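Local coordinates for chitinase (Paenibacillus sp. FPU-7, PDB 5GZT), which probably cleaves internal beta-1,4 linkages between N-acetylglucosamine units of chitin and chitodextrins through family 18 glycosyl hydrolase domains, at residues K805-I810 with N828-N833; K799-V804 with R871-N876; P897-F902 with P947-S952; M965-Y970 with S1000-Y1005. All coordinates share one frame; numbering follows the deposited sequence.

All four contacts belong to the second family 18 glycosyl hydrolase region of the chain, a TIM-barrel fold. Contacts 1 and 2 are partly buried and largely polar: each pairs a lysine with an acidic side chain and uses water, and contact 1 is nested along the chain inside the loop closed by contact 2, with centres about 17 Å apart. Contact 1 begins where strand 802-805 of contact 2 leads into a 3-10 turn. Contact 3 is also partly buried but rests on aromatic and aliphatic packing, and contact 4, wholly buried, joins barrel strand 964-967 to helix 998-1007 through apolar groups. Contacts 3 and 4 meet where Tyr949 and Ile950 pack on Tyr1005 and Ala1004.

Contact 1 of 4, residues K805-I810 with N828-N833; sequences KISEDI and NPDDAN
Lys805 and Asp831 form the salt bridge of this contact, with NZ of Lys805 2.6 Å from OD1 of Asp831. The lysine chain, stretched out from CG onward, runs alongside Asp830, its CD lying 4.0 Å from CB of Asp830, before its ammonium group meets the carboxylate of Asp831 from above the plane, 54° out of it. Asp831 is exposed, so the ion pair lies toward the solvent side, whereas Asp830 is buried. Water supplies the next layer. One molecule accepts from the backbone N of Ile806 and donates weakly to OD1 of Asp830; another donates to both Asn828 O and Asp830 OD2 while accepting from OG of Ser807 at 2.7 Å, tying the two segments together without direct polar contact between them here. Within the barrel domain, the contact sets the 3-10 turn 806-808, which follows strand 802-805, against the start of helix 830-843, entered through an inverse gamma turn centred on Pro829. The amide of Asn828 adds a nearly straight bond, ND2 to Asp830 OD2 at 3.1 Å (167°), and ND2 also reaches Gly772 O; Tyr793 OH binds OD1 of Asp830. Several donors thus satisfy this buried carboxylate, which probably favours its charged form. Van der Waals contact is slight: the CG2 methyl of Ile806 lies 3.5 Å from ND2 of Asn828, and Trp812 of helix 810-813 touches both side chains.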
loop_
_atom_site.group_PDB
_atom_site.type_symbol
_atom_site.label_atom_id
_atom_site.label_comp_id
_atom_site.label_asym_id
_atom_site.label_seq_id
_atom_site.Cartn_x
_atom_site.Cartn_y
_atom_site.Cartn_z
ATOM N N LYS B 805 -11.503 -24.491 54.576
ATOM C CA LYS B 805 -10.338 -25.180 54.040
ATOM C C LYS B 805 -10.689 -25.946 52.787
ATOM O O LYS B 805 -11.861 -26.358 52.594
ATOM C CB LYS B 805 -9.768 -26.132 55.045
ATOM C CG LYS B 805 -9.160 -25.485 56.276
ATOM C CD LYS B 805 -8.914 -26.535 57.397
ATOM C CE LYS B 805 -8.054 -25.966 58.511
ATOM N NZ LYS B 805 -7.974 -26.883 59.710
ATOM N N ILE B 806 -9.684 -26.133 51.922
ATOM C CA ILE B 806 -9.884 -26.747 50.594
ATOM C C ILE B 806 -10.428 -28.168 50.694
ATOM O O ILE B 806 -11.145 -28.615 49.796
ATOM C CB ILE B 806 -8.565 -26.745 49.767
ATOM C CG1 ILE B 806 -8.896 -26.976 48.300
ATOM C CG2 ILE B 806 -7.537 -27.723 50.310
ATOM C CD1 ILE B 806 -7.779 -26.624 47.346
ATOM N N SER B 807 -10.120 -28.842 51.803
ATOM C CA SER B 807 -10.693 -30.182 52.054
ATOM C C SER B 807 -12.222 -30.207 52.199
ATOM O O SER B 807 -12.775 -31.260 52.185
ATOM C CB SER B 807 -10.024 -30.847 53.242
ATOM O OG SER B 807 -10.139 -30.101 54.420
ATOM N N GLU B 808 -12.885 -29.047 52.292
ATOM C CA GLU B 808 -14.314 -28.970 52.352
ATOM C C GLU B 808 -14.965 -28.708 51.037
ATOM O O GLU B 808 -16.200 -28.694 50.954
ATOM C CB GLU B 808 -14.734 -27.917 53.338
ATOM C CG GLU B 808 -14.190 -28.126 54.715
ATOM C CD GLU B 808 -14.896 -29.283 55.426
ATOM O OE1 GLU B 808 -15.931 -29.781 54.920
ATOM O OE2 GLU B 808 -14.377 -29.716 56.448
ATOM N N ASP B 809 -14.181 -28.526 49.990
ATOM C CA ASP B 809 -14.721 -28.431 48.620
ATOM C C ASP B 809 -14.786 -29.876 48.065
ATOM O O ASP B 809 -13.769 -30.456 47.780
ATOM C CB ASP B 809 -13.760 -27.589 47.786
ATOM C CG ASP B 809 -14.141 -27.457 46.366
ATOM O OD1 ASP B 809 -15.087 -28.137 45.863
ATOM O OD2 ASP B 809 -13.515 -26.603 45.698
ATOM N N ILE B 810 -15.974 -30.453 47.978
ATOM C CA ILE B 810 -16.133 -31.861 47.616
ATOM C C ILE B 810 -15.942 -31.986 46.135
ATOM O O ILE B 810 -15.423 -32.980 45.667
ATOM C CB ILE B 810 -17.485 -32.391 48.124
ATOM C CG1 ILE B 810 -17.577 -32.172 49.610
ATOM C CG2 ILE B 810 -17.671 -33.880 47.817
ATOM C CD1 ILE B 810 -16.479 -32.792 50.465
ATOM N N ASN B 828 -6.223 -33.128 53.516
ATOM C CA ASN B 828 -5.294 -32.078 53.101
ATOM C C ASN B 828 -4.662 -31.424 54.321
ATOM O O ASN B 828 -5.348 -31.061 55.276
ATOM C CB ASN B 828 -5.999 -31.040 52.246
ATOM C CG ASN B 828 -5.029 -30.240 51.473
ATOM O OD1 ASN B 828 -4.462 -30.724 50.499
ATOM N ND2 ASN B 828 -4.742 -29.054 51.967
ATOM N N PRO B 829 -3.334 -31.337 54.318
ATOM C CA PRO B 829 -2.586 -30.935 55.481
ATOM C C PRO B 829 -2.552 -29.428 55.779
ATOM O O PRO B 829 -1.507 -28.876 56.001
ATOM C CB PRO B 829 -1.182 -31.467 55.164
ATOM C CG PRO B 829 -1.082 -31.335 53.689
ATOM C CD PRO B 829 -2.465 -31.680 53.189
ATOM N N ASP B 830 -3.723 -28.813 55.948
ATOM C CA ASP B 830 -3.843 -27.349 56.083
ATOM C C ASP B 830 -3.329 -26.944 57.403
ATOM O O ASP B 830 -2.435 -26.085 57.467
ATOM C CB ASP B 830 -5.286 -26.886 55.834
ATOM C CG ASP B 830 -5.683 -27.026 54.404
ATOM O OD1 ASP B 830 -5.070 -26.321 53.519
ATOM O OD2 ASP B 830 -6.588 -27.845 54.117
ATOM N N ASP B 831 -3.777 -27.595 58.490
ATOM C CA ASP B 831 -3.260 -27.179 59.788
ATOM C C ASP B 831 -1.739 -27.306 59.911
ATOM O O ASP B 831 -1.105 -26.445 60.507
ATOM C CB ASP B 831 -3.862 -28.010 60.932
ATOM C CG ASP B 831 -5.273 -27.595 61.302
ATOM O OD1 ASP B 831 -5.736 -26.451 61.043
ATOM O OD2 ASP B 831 -5.942 -28.418 61.929
ATOM N N ALA B 832 -1.171 -28.428 59.459
ATOM C CA ALA B 832 0.307 -28.574 59.479
ATOM C C ALA B 832 0.969 -27.480 58.626
ATOM O O ALA B 832 1.952 -26.899 59.023
ATOM C CB ALA B 832 0.738 -29.942 58.977
ATOM N N ASN B 833 0.427 -27.237 57.444
ATOM C CA ASN B 833 0.946 -26.098 56.608
ATOM C C ASN B 833 0.842 -24.757 57.285
ATOM O O ASN B 833 1.765 -23.961 57.141
ATOM C CB ASN B 833 0.287 -26.048 55.273
ATOM C CG ASN B 833 0.774 -27.130 54.381
ATOM O OD1 ASN B 833 1.914 -27.588 54.551
ATOM N ND2 ASN B 833 -0.014 -27.475 53.354
HETATM O O HOH W 1 -7.201 -24.828 52.598
HETATM O O HOH W 2 -7.752 -29.637 55.567
#

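Contact 2 of 4, residues K799-V804 with R871-N876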
loop_
_atom_site.group_PDB
_atom_site.type_symbol
_atom_site.label_atom_id
_atom_site.label_comp_id
_atom_site.label_asym_id
_atom_site.label_seq_id
_atom_site.Cartn_x
_atom_site.Cartn_y
_atom_site.Cartn_z
ATOM N N LYS B 799 -17.712 -22.355 50.832
ATOM C CA LYS B 799 -18.840 -23.305 51.001
ATOM C C LYS B 799 -19.903 -22.630 51.866
ATOM O O LYS B 799 -19.591 -22.154 52.994
ATOM C CB LYS B 799 -18.371 -24.632 51.578
ATOM C CG LYS B 799 -19.551 -25.610 51.672
ATOM C CD LYS B 799 -19.208 -26.817 52.515
ATOM C CE LYS B 799 -20.455 -27.682 52.722
ATOM N NZ LYS B 799 -20.208 -28.797 53.658
ATOM N N ASP B 800 -21.143 -22.539 51.321
ATOM C CA ASP B 800 -22.296 -21.982 52.038
ATOM C C ASP B 800 -22.023 -20.492 52.374
ATOM O O ASP B 800 -22.379 -19.962 53.427
ATOM C CB ASP B 800 -22.621 -22.770 53.310
ATOM C CG ASP B 800 -23.177 -24.194 53.032
ATOM O OD1 ASP B 800 -23.587 -24.482 51.881
ATOM O OD2 ASP B 800 -23.134 -24.995 53.999
ATOM N N ASN B 801 -21.347 -19.833 51.433
ATOM C CA ASN B 801 -20.968 -18.503 51.600
ATOM C C ASN B 801 -20.048 -18.213 52.783
ATOM O O ASN B 801 -19.994 -17.064 53.251
ATOM C CB ASN B 801 -22.194 -17.584 51.629
ATOM C CG ASN B 801 -21.841 -16.232 50.988
ATOM O OD1 ASN B 801 -21.099 -16.193 49.996
ATOM N ND2 ASN B 801 -22.273 -15.177 51.566
ATOM N N LYS B 802 -19.252 -19.200 53.167
ATOM C CA LYS B 802 -18.306 -19.101 54.271
ATOM C C LYS B 802 -16.976 -19.560 53.672
ATOM O O LYS B 802 -16.951 -20.307 52.726
ATOM C CB LYS B 802 -18.755 -19.963 55.488
ATOM C CG LYS B 802 -20.069 -19.403 55.999
ATOM C CD LYS B 802 -20.553 -20.033 57.273
ATOM C CE LYS B 802 -21.634 -19.131 57.979
ATOM N NZ LYS B 802 -21.743 -17.632 57.678
ATOM N N VAL B 803 -15.880 -19.058 54.220
ATOM C CA VAL B 803 -14.597 -19.429 53.768
ATOM C C VAL B 803 -14.137 -20.642 54.563
ATOM O O VAL B 803 -14.173 -20.611 55.798
ATOM C CB VAL B 803 -13.625 -18.247 53.915
ATOM C CG1 VAL B 803 -12.219 -18.706 53.617
ATOM C CG2 VAL B 803 -14.050 -17.155 52.973
ATOM N N VAL B 804 -13.702 -21.670 53.856
ATOM C CA VAL B 804 -13.384 -22.987 54.451
ATOM C C VAL B 804 -12.078 -23.510 53.899
ATOM O O VAL B 804 -11.536 -22.959 52.953
ATOM C CB VAL B 804 -14.482 -23.982 54.141
ATOM C CG1 VAL B 804 -15.777 -23.463 54.716
ATOM C CG2 VAL B 804 -14.627 -24.199 52.665
ATOM N N ARG B 871 -22.139 -10.324 50.411
ATOM C CA ARG B 871 -20.755 -9.761 50.392
ATOM C C ARG B 871 -20.251 -9.621 51.830
ATOM O O ARG B 871 -19.164 -10.065 52.172
ATOM C CB ARG B 871 -20.754 -8.385 49.659
ATOM C CG ARG B 871 -21.073 -8.568 48.211
ATOM C CD ARG B 871 -20.795 -7.414 47.327
ATOM N NE ARG B 871 -21.729 -6.325 47.466
ATOM C CZ ARG B 871 -22.784 -6.049 46.686
ATOM N NH1 ARG B 871 -23.129 -6.787 45.710
ATOM N NH2 ARG B 871 -23.493 -4.938 46.913
ATOM N N GLU B 872 -21.111 -9.058 52.666
ATOM C CA GLU B 872 -20.910 -8.928 54.074
ATOM C C GLU B 872 -20.584 -10.261 54.743
ATOM O O GLU B 872 -19.568 -10.397 55.463
ATOM C CB GLU B 872 -22.159 -8.239 54.694
ATOM C CG GLU B 872 -22.162 -8.142 56.213
ATOM C CD GLU B 872 -21.311 -6.988 56.692
ATOM O OE1 GLU B 872 -21.008 -6.097 55.823
ATOM O OE2 GLU B 872 -20.986 -6.993 57.920
ATOM N N GLU B 873 -21.411 -11.254 54.477
ATOM C CA GLU B 873 -21.181 -12.536 55.072
ATOM C C GLU B 873 -19.848 -13.195 54.608
ATOM O O GLU B 873 -19.070 -13.731 55.427
ATOM C CB GLU B 873 -22.357 -13.452 54.703
ATOM C CG GLU B 873 -22.247 -14.766 55.386
ATOM C CD GLU B 873 -23.415 -15.699 55.062
ATOM O OE1 GLU B 873 -24.158 -15.488 54.042
ATOM O OE2 GLU B 873 -23.528 -16.643 55.892
ATOM N N LEU B 874 -19.567 -13.133 53.323
ATOM C CA LEU B 874 -18.325 -13.707 52.805
ATOM C C LEU B 874 -17.129 -12.922 53.407
ATOM O O LEU B 874 -16.158 -13.511 53.895
ATOM C CB LEU B 874 -18.272 -13.720 51.247
ATOM C CG LEU B 874 -16.965 -14.405 50.759
ATOM C CD1 LEU B 874 -17.110 -15.884 50.896
ATOM C CD2 LEU B 874 -16.575 -14.068 49.323
ATOM N N ALA B 875 -17.242 -11.606 53.461
ATOM C CA ALA B 875 -16.124 -10.794 53.922
ATOM C C ALA B 875 -15.802 -11.074 55.372
ATOM O O ALA B 875 -14.663 -11.335 55.755
ATOM C CB ALA B 875 -16.408 -9.319 53.669
ATOM N N ASN B 876 -16.834 -11.084 56.213
ATOM C CA ASN B 876 -16.653 -11.400 57.613
ATOM C C ASN B 876 -16.083 -12.780 57.768
ATOM O O ASN B 876 -15.166 -13.007 58.528
ATOM C CB ASN B 876 -18.028 -11.317 58.377
ATOM C CG ASN B 876 -18.481 -9.906 58.608
ATOM O OD1 ASN B 876 -17.689 -8.993 58.677
ATOM N ND2 ASN B 876 -19.779 -9.729 58.777
HETATM O O HOH W 3 -24.242 -19.174 55.151
#
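Glu873 reaches across to the turn as a fully extended chain, CG trans to the backbone N (chi1 -175°) and CD trans again, while Lys802, starting away from the helix, bends at its last torsion (chi4 -21°) to bring NZ back to the same carboxylate. The two oxygens divide the work. OE2 takes Lys802 NZ at 2.7 Å on its anti lone pair and also accepts from a water that donates to Asp800 O. OE1 receives ND2 of Asn801 at 3.1 Å in an almost straight hydrogen bond; the donor lies above the carboxylate plane, and the two flat groups stand 82° apart. ND2 also donates to Thr870 O, so two acceptors of the same helix hold the amide. Replacing Glu873 by alanine is likely to leave the Lys802 ammonium without its mate and the Asn801 amide with one acceptor fewer. Beneath this polar layer, CD1 of Leu874 meets CG2 of Val803 at 3.9 Å. The type I' turn 799-802 joins strands 790-799 and 802-805 as a beta hairpin, which rests on helix 868-884: Leu874 also touches Ile798 of strand 790-799 and Ala864 of helix 861-864, while helix 911-933 packs beside Arg871 and Ala875.

Contact 3 of 4, residues P897-F902 with P947-S952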
loop_
_atom_site.group_PDB
_atom_site.type_symbol
_atom_site.label_atom_id
_atom_site.label_comp_id
_atom_site.label_asym_id
_atom_site.label_seq_id
_atom_site.Cartn_x
_atom_site.Cartn_y
_atom_site.Cartn_z
ATOM N N PRO B 897 -14.958 -13.889 36.653
ATOM C CA PRO B 897 -16.246 -13.195 36.589
ATOM C C PRO B 897 -16.858 -13.205 35.194
ATOM O O PRO B 897 -16.119 -13.074 34.198
ATOM C CB PRO B 897 -15.900 -11.777 36.971
ATOM C CG PRO B 897 -14.688 -11.938 37.848
ATOM C CD PRO B 897 -13.924 -13.051 37.226
ATOM N N VAL B 898 -18.191 -13.299 35.151
ATOM C CA VAL B 898 -19.026 -13.111 33.922
ATOM C C VAL B 898 -19.008 -14.344 33.069
ATOM O O VAL B 898 -20.058 -14.962 32.820
ATOM C CB VAL B 898 -18.693 -11.882 33.076
ATOM C CG1 VAL B 898 -19.653 -11.778 31.867
ATOM C CG2 VAL B 898 -18.792 -10.607 33.880
ATOM N N TYR B 899 -17.828 -14.713 32.600
ATOM C CA TYR B 899 -17.724 -15.877 31.772
ATOM C C TYR B 899 -17.513 -17.179 32.484
ATOM O O TYR B 899 -17.695 -18.238 31.877
ATOM C CB TYR B 899 -16.700 -15.688 30.638
ATOM C CG TYR B 899 -15.231 -15.516 30.986
ATOM C CD1 TYR B 899 -14.718 -14.273 31.445
ATOM C CD2 TYR B 899 -14.315 -16.539 30.786
ATOM C CE1 TYR B 899 -13.352 -14.120 31.762
ATOM C CE2 TYR B 899 -12.949 -16.344 31.094
ATOM C CZ TYR B 899 -12.507 -15.114 31.542
ATOM O OH TYR B 899 -11.189 -14.937 31.819
ATOM N N GLY B 900 -17.144 -17.166 33.764
ATOM C CA GLY B 900 -17.090 -18.384 34.525
ATOM C C GLY B 900 -16.125 -19.432 33.991
ATOM O O GLY B 900 -16.298 -20.686 34.227
ATOM N N ALA B 901 -15.085 -18.973 33.324
ATOM C CA ALA B 901 -14.142 -19.874 32.592
ATOM C C ALA B 901 -14.890 -20.775 31.622
ATOM O O ALA B 901 -14.543 -21.962 31.452
ATOM C CB ALA B 901 -13.323 -20.690 33.549
ATOM N N PHE B 902 -15.937 -20.204 31.027
ATOM C CA PHE B 902 -16.790 -20.872 30.028
ATOM C C PHE B 902 -17.536 -22.072 30.638
ATOM O O PHE B 902 -17.463 -23.163 30.150
ATOM C CB PHE B 902 -15.944 -21.243 28.779
ATOM C CG PHE B 902 -15.181 -20.072 28.231
ATOM C CD1 PHE B 902 -15.859 -19.022 27.630
ATOM C CD2 PHE B 902 -13.808 -19.973 28.382
ATOM C CE1 PHE B 902 -15.185 -17.897 27.173
ATOM C CE2 PHE B 902 -13.120 -18.837 27.908
ATOM C CZ PHE B 902 -13.808 -17.796 27.314
ATOM N N PRO B 947 -8.484 -10.745 26.587
ATOM C CA PRO B 947 -9.313 -9.552 26.529
ATOM C C PRO B 947 -10.682 -9.794 27.177
ATOM O O PRO B 947 -11.277 -8.868 27.664
ATOM C CB PRO B 947 -9.444 -9.241 25.014
ATOM C CG PRO B 947 -8.192 -9.886 24.425
ATOM C CD PRO B 947 -7.779 -11.029 25.338
ATOM N N ILE B 948 -11.188 -11.003 27.184
ATOM C CA ILE B 948 -12.500 -11.234 27.794
ATOM C C ILE B 948 -12.474 -10.964 29.308
ATOM O O ILE B 948 -13.401 -10.319 29.863
ATOM C CB ILE B 948 -13.069 -12.626 27.470
ATOM C CG1 ILE B 948 -14.541 -12.675 27.891
ATOM C CG2 ILE B 948 -12.252 -13.740 28.036
ATOM C CD1 ILE B 948 -15.281 -13.915 27.467
ATOM N N TYR B 949 -11.373 -11.331 29.913
ATOM C CA TYR B 949 -11.118 -11.017 31.372
ATOM C C TYR B 949 -11.139 -9.533 31.595
ATOM O O TYR B 949 -11.908 -9.006 32.441
ATOM C CB TYR B 949 -9.816 -11.654 31.931
ATOM C CG TYR B 949 -9.720 -11.357 33.402
ATOM C CD1 TYR B 949 -10.340 -12.205 34.365
ATOM C CD2 TYR B 949 -9.105 -10.246 33.853
ATOM C CE1 TYR B 949 -10.285 -11.911 35.744
ATOM C CE2 TYR B 949 -9.058 -9.911 35.246
ATOM C CZ TYR B 949 -9.664 -10.748 36.175
ATOM O OH TYR B 949 -9.597 -10.458 37.504
ATOM N N ILE B 950 -10.400 -8.822 30.764
ATOM C CA ILE B 950 -10.307 -7.369 30.891
ATOM C C ILE B 950 -11.689 -6.657 30.766
ATOM O O ILE B 950 -12.038 -5.646 31.436
ATOM C CB ILE B 950 -9.247 -6.877 29.867
ATOM C CG1 ILE B 950 -7.845 -7.297 30.309
ATOM C CG2 ILE B 950 -9.269 -5.369 29.787
ATOM C CD1 ILE B 950 -6.770 -7.073 29.283
ATOM N N ASN B 951 -12.523 -7.248 29.929
ATOM C CA ASN B 951 -13.820 -6.724 29.679
ATOM C C ASN B 951 -14.835 -7.153 30.713
ATOM O O ASN B 951 -15.934 -6.612 30.716
ATOM C CB ASN B 951 -14.288 -7.257 28.328
ATOM C CG ASN B 951 -15.349 -6.400 27.739
ATOM O OD1 ASN B 951 -15.088 -5.273 27.389
ATOM N ND2 ASN B 951 -16.568 -6.923 27.656
ATOM N N SER B 952 -14.496 -8.159 31.507
ATOM C CA SER B 952 -15.398 -8.773 32.468
ATOM C C SER B 952 -15.183 -8.205 33.884
ATOM O O SER B 952 -15.942 -8.548 34.770
ATOM C CB SER B 952 -15.167 -10.262 32.507
ATOM O OG SER B 952 -15.567 -10.921 31.347
#
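Tyr899 and Ile948 make the central meeting: CG2 of Ile948 sits over one face of the tyrosine ring, 3.9 Å from its centroid and 17° off the normal, a CH-pi contact. CD1 of the same isoleucine reaches back to CG of Tyr899 at 3.9 Å and also touches CE1 of Phe902 at 4.0 Å, so one aliphatic chain serves both rings. Around the tyrosine rim, OG of Ser952 lies near the ring plane, 3.5 Å from CD1 of Tyr899, and OH of Tyr899 lies 3.6 Å from CB of Tyr949, at the edge of that second ring and in its plane. The ring points at the helix because CG of Tyr899 stands between the backbone N and the carbonyl carbon (chi1 65°). Farther along, CB of Ser952 touches Pro897 O at 3.4 Å, and CG2 of Val898 packs against Ser952 O. Behind this first shell, Ser952 OG donates to Ile948 O at 2.7 Å, which holds the hydroxyl back on its own segment. With an alanine in place of Tyr899, Ile948 is likely to lose the ring face it lies over, opening a gap beside Ser952 and Tyr949. The ring of Tyr896 meets that of Tyr899 with the planes about 15° apart, and Phe915 of helix 911-933 backs Pro897 and Tyr949. The loop after barrel strand 889-893 is therefore joined to helix 947-952 by shape and dispersion, while Ser952 OG bonds within its own segment and Val898 N to Asp911.

Contact 4 of 4, residues M965-Y970 with S1000-Y1005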
loop_
_atom_site.group_PDB
_atom_site.type_symbol
_atom_site.label_atom_id
_atom_site.label_comp_id
_atom_site.label_asym_id
_atom_site.label_seq_id
_atom_site.Cartn_x
_atom_site.Cartn_y
_atom_site.Cartn_z
ATOM N N MET B 965 -2.334 -6.500 41.713
ATOM C CA MET B 965 -2.958 -7.596 40.944
ATOM C C MET B 965 -1.833 -8.514 40.527
ATOM O O MET B 965 -0.890 -8.012 39.911
ATOM C CB MET B 965 -3.633 -7.041 39.680
ATOM C CG MET B 965 -4.649 -5.974 40.007
ATOM S SD MET B 965 -5.300 -5.399 38.443
ATOM C CE MET B 965 -6.379 -4.127 39.060
ATOM N N SER B 966 -1.903 -9.807 40.843
ATOM C CA SER B 966 -0.920 -10.787 40.408
ATOM C C SER B 966 -1.396 -11.268 39.058
ATOM O O SER B 966 -2.405 -12.016 38.988
ATOM C CB SER B 966 -0.800 -11.931 41.423
ATOM O OG SER B 966 -0.209 -11.490 42.645
ATOM N N VAL B 967 -0.818 -10.722 37.951
ATOM C CA VAL B 967 -1.364 -10.984 36.660
ATOM C C VAL B 967 -0.723 -12.296 36.148
ATOM O O VAL B 967 0.530 -12.487 36.142
ATOM C CB VAL B 967 -1.086 -9.853 35.634
ATOM C CG1 VAL B 967 -1.836 -10.081 34.297
ATOM C CG2 VAL B 967 -1.479 -8.535 36.233
ATOM N N MET B 968 -1.610 -13.195 35.711
ATOM C CA MET B 968 -1.240 -14.535 35.256
ATOM C C MET B 968 -0.763 -14.431 33.786
ATOM O O MET B 968 -1.486 -14.780 32.854
ATOM C CB MET B 968 -2.460 -15.502 35.461
ATOM C CG MET B 968 -2.679 -15.744 36.979
ATOM S SD MET B 968 -4.063 -16.906 37.274
ATOM C CE MET B 968 -5.504 -15.992 36.837
ATOM N N THR B 969 0.472 -13.951 33.632
ATOM C CA THR B 969 1.095 -13.681 32.328
ATOM C C THR B 969 1.721 -15.029 31.885
ATOM O O THR B 969 2.975 -15.232 31.864
ATOM C CB THR B 969 2.134 -12.545 32.494
ATOM O OG1 THR B 969 2.933 -12.820 33.645
ATOM C CG2 THR B 969 1.429 -11.186 32.620
ATOM N N TYR B 970 0.818 -15.983 31.649
ATOM C CA TYR B 970 1.161 -17.370 31.294
ATOM C C TYR B 970 -0.091 -18.109 30.839
ATOM O O TYR B 970 -1.140 -17.487 30.745
ATOM C CB TYR B 970 1.996 -18.051 32.356
ATOM C CG TYR B 970 1.426 -18.024 33.761
ATOM C CD1 TYR B 970 0.241 -18.718 34.085
ATOM C CD2 TYR B 970 2.089 -17.381 34.768
ATOM C CE1 TYR B 970 -0.250 -18.737 35.405
ATOM C CE2 TYR B 970 1.585 -17.358 36.061
ATOM C CZ TYR B 970 0.436 -18.020 36.366
ATOM O OH TYR B 970 0.055 -17.962 37.632
ATOM N N SER B 1000 2.492 -7.174 26.315
ATOM C CA SER B 1000 1.229 -6.787 25.719
ATOM C C SER B 1000 0.117 -6.798 26.759
ATOM O O SER B 1000 -0.704 -5.845 26.790
ATOM C CB SER B 1000 0.790 -7.685 24.560
ATOM O OG SER B 1000 0.381 -8.967 24.978
ATOM N N VAL B 1001 0.133 -7.790 27.632
ATOM C CA VAL B 1001 -0.938 -7.871 28.682
ATOM C C VAL B 1001 -0.867 -6.739 29.704
ATOM O O VAL B 1001 -1.843 -6.010 29.998
ATOM C CB VAL B 1001 -0.858 -9.230 29.395
ATOM C CG1 VAL B 1001 -1.860 -9.289 30.529
ATOM C CG2 VAL B 1001 -1.171 -10.314 28.447
ATOM N N LEU B 1002 0.346 -6.524 30.196
ATOM C CA LEU B 1002 0.545 -5.483 31.218
ATOM C C LEU B 1002 0.429 -4.094 30.645
ATOM O O LEU B 1002 -0.082 -3.154 31.345
ATOM C CB LEU B 1002 1.824 -5.733 31.929
ATOM C CG LEU B 1002 1.854 -7.050 32.660
ATOM C CD1 LEU B 1002 3.272 -7.367 33.094
ATOM C CD2 LEU B 1002 0.948 -7.011 33.865
ATOM N N THR B 1003 0.716 -3.925 29.325
ATOM C CA THR B 1003 0.337 -2.681 28.691
ATOM C C THR B 1003 -1.149 -2.471 28.636
ATOM O O THR B 1003 -1.625 -1.337 28.897
ATOM C CB THR B 1003 0.962 -2.587 27.260
ATOM O OG1 THR B 1003 2.369 -2.623 27.421
ATOM C CG2 THR B 1003 0.598 -1.338 26.526
ATOM N N ALA B 1004 -1.912 -3.489 28.236
ATOM C CA ALA B 1004 -3.327 -3.371 28.180
ATOM C C ALA B 1004 -3.904 -3.092 29.546
ATOM O O ALA B 1004 -4.824 -2.338 29.659
ATOM C CB ALA B 1004 -3.961 -4.625 27.644
ATOM N N TYR B 1005 -3.376 -3.675 30.602
ATOM C CA TYR B 1005 -3.876 -3.274 31.963
ATOM C C TYR B 1005 -3.643 -1.778 32.239
ATOM O O TYR B 1005 -4.515 -1.009 32.785
ATOM C CB TYR B 1005 -3.201 -4.103 33.066
ATOM C CG TYR B 1005 -3.874 -5.416 33.387
ATOM C CD1 TYR B 1005 -3.970 -6.444 32.449
ATOM C CD2 TYR B 1005 -4.354 -5.665 34.665
ATOM C CE1 TYR B 1005 -4.597 -7.660 32.750
ATOM C CE2 TYR B 1005 -4.979 -6.881 34.973
ATOM C CZ TYR B 1005 -5.104 -7.854 34.052
ATOM O OH TYR B 1005 -5.680 -9.041 34.451
#
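Val967 and Leu1002 face each other across a strand-helix pair whose axes, for strand 965-967 and helix 1000-1005, come within 11.0 Å and run roughly antiparallel at 148°. CG2 of Val967 meets CD2 of Leu1002 at 3.7 Å as the two side chains run alongside each other, pointing opposite ways. The other branch, CG1, is trans to the backbone N (chi1 -173°), which directs it to CG1 of Val1001 at 3.9 Å and to CZ of Tyr1005 at 4.0 Å. The two methyl groups of one valine thus spread over three helix residues, and CG2 also lies above one face of the Tyr1005 ring, offset toward its rim. Met965 meets the same ring differently: its extended chain carries SD to the edge, in the ring plane, 5.0 Å from the centroid of Tyr1005 and 3.8 Å from CE2. This Met-aromatic contact and the valine methyl together cover one face and one edge of the ring. Its hydroxyl is buried but satisfied, bonded to Ala944 O and Ser943 OG. Beyond the strand, Thr969, centre of an inverse gamma turn, turns its CG2 to CG of Leu1002 at 4.2 Å while OG1 binds Gly1018 O. The packing is that of a TIM barrel, an inner strand covered by an outer helix. Strand 964-967 lies between parallel strands 938-943 and 1015-1020, and Leu1015 of the latter touches both Val967 and Tyr1005; helix 998-1007 in turn packs on Tyr949 and Ile950 of helix 947-952.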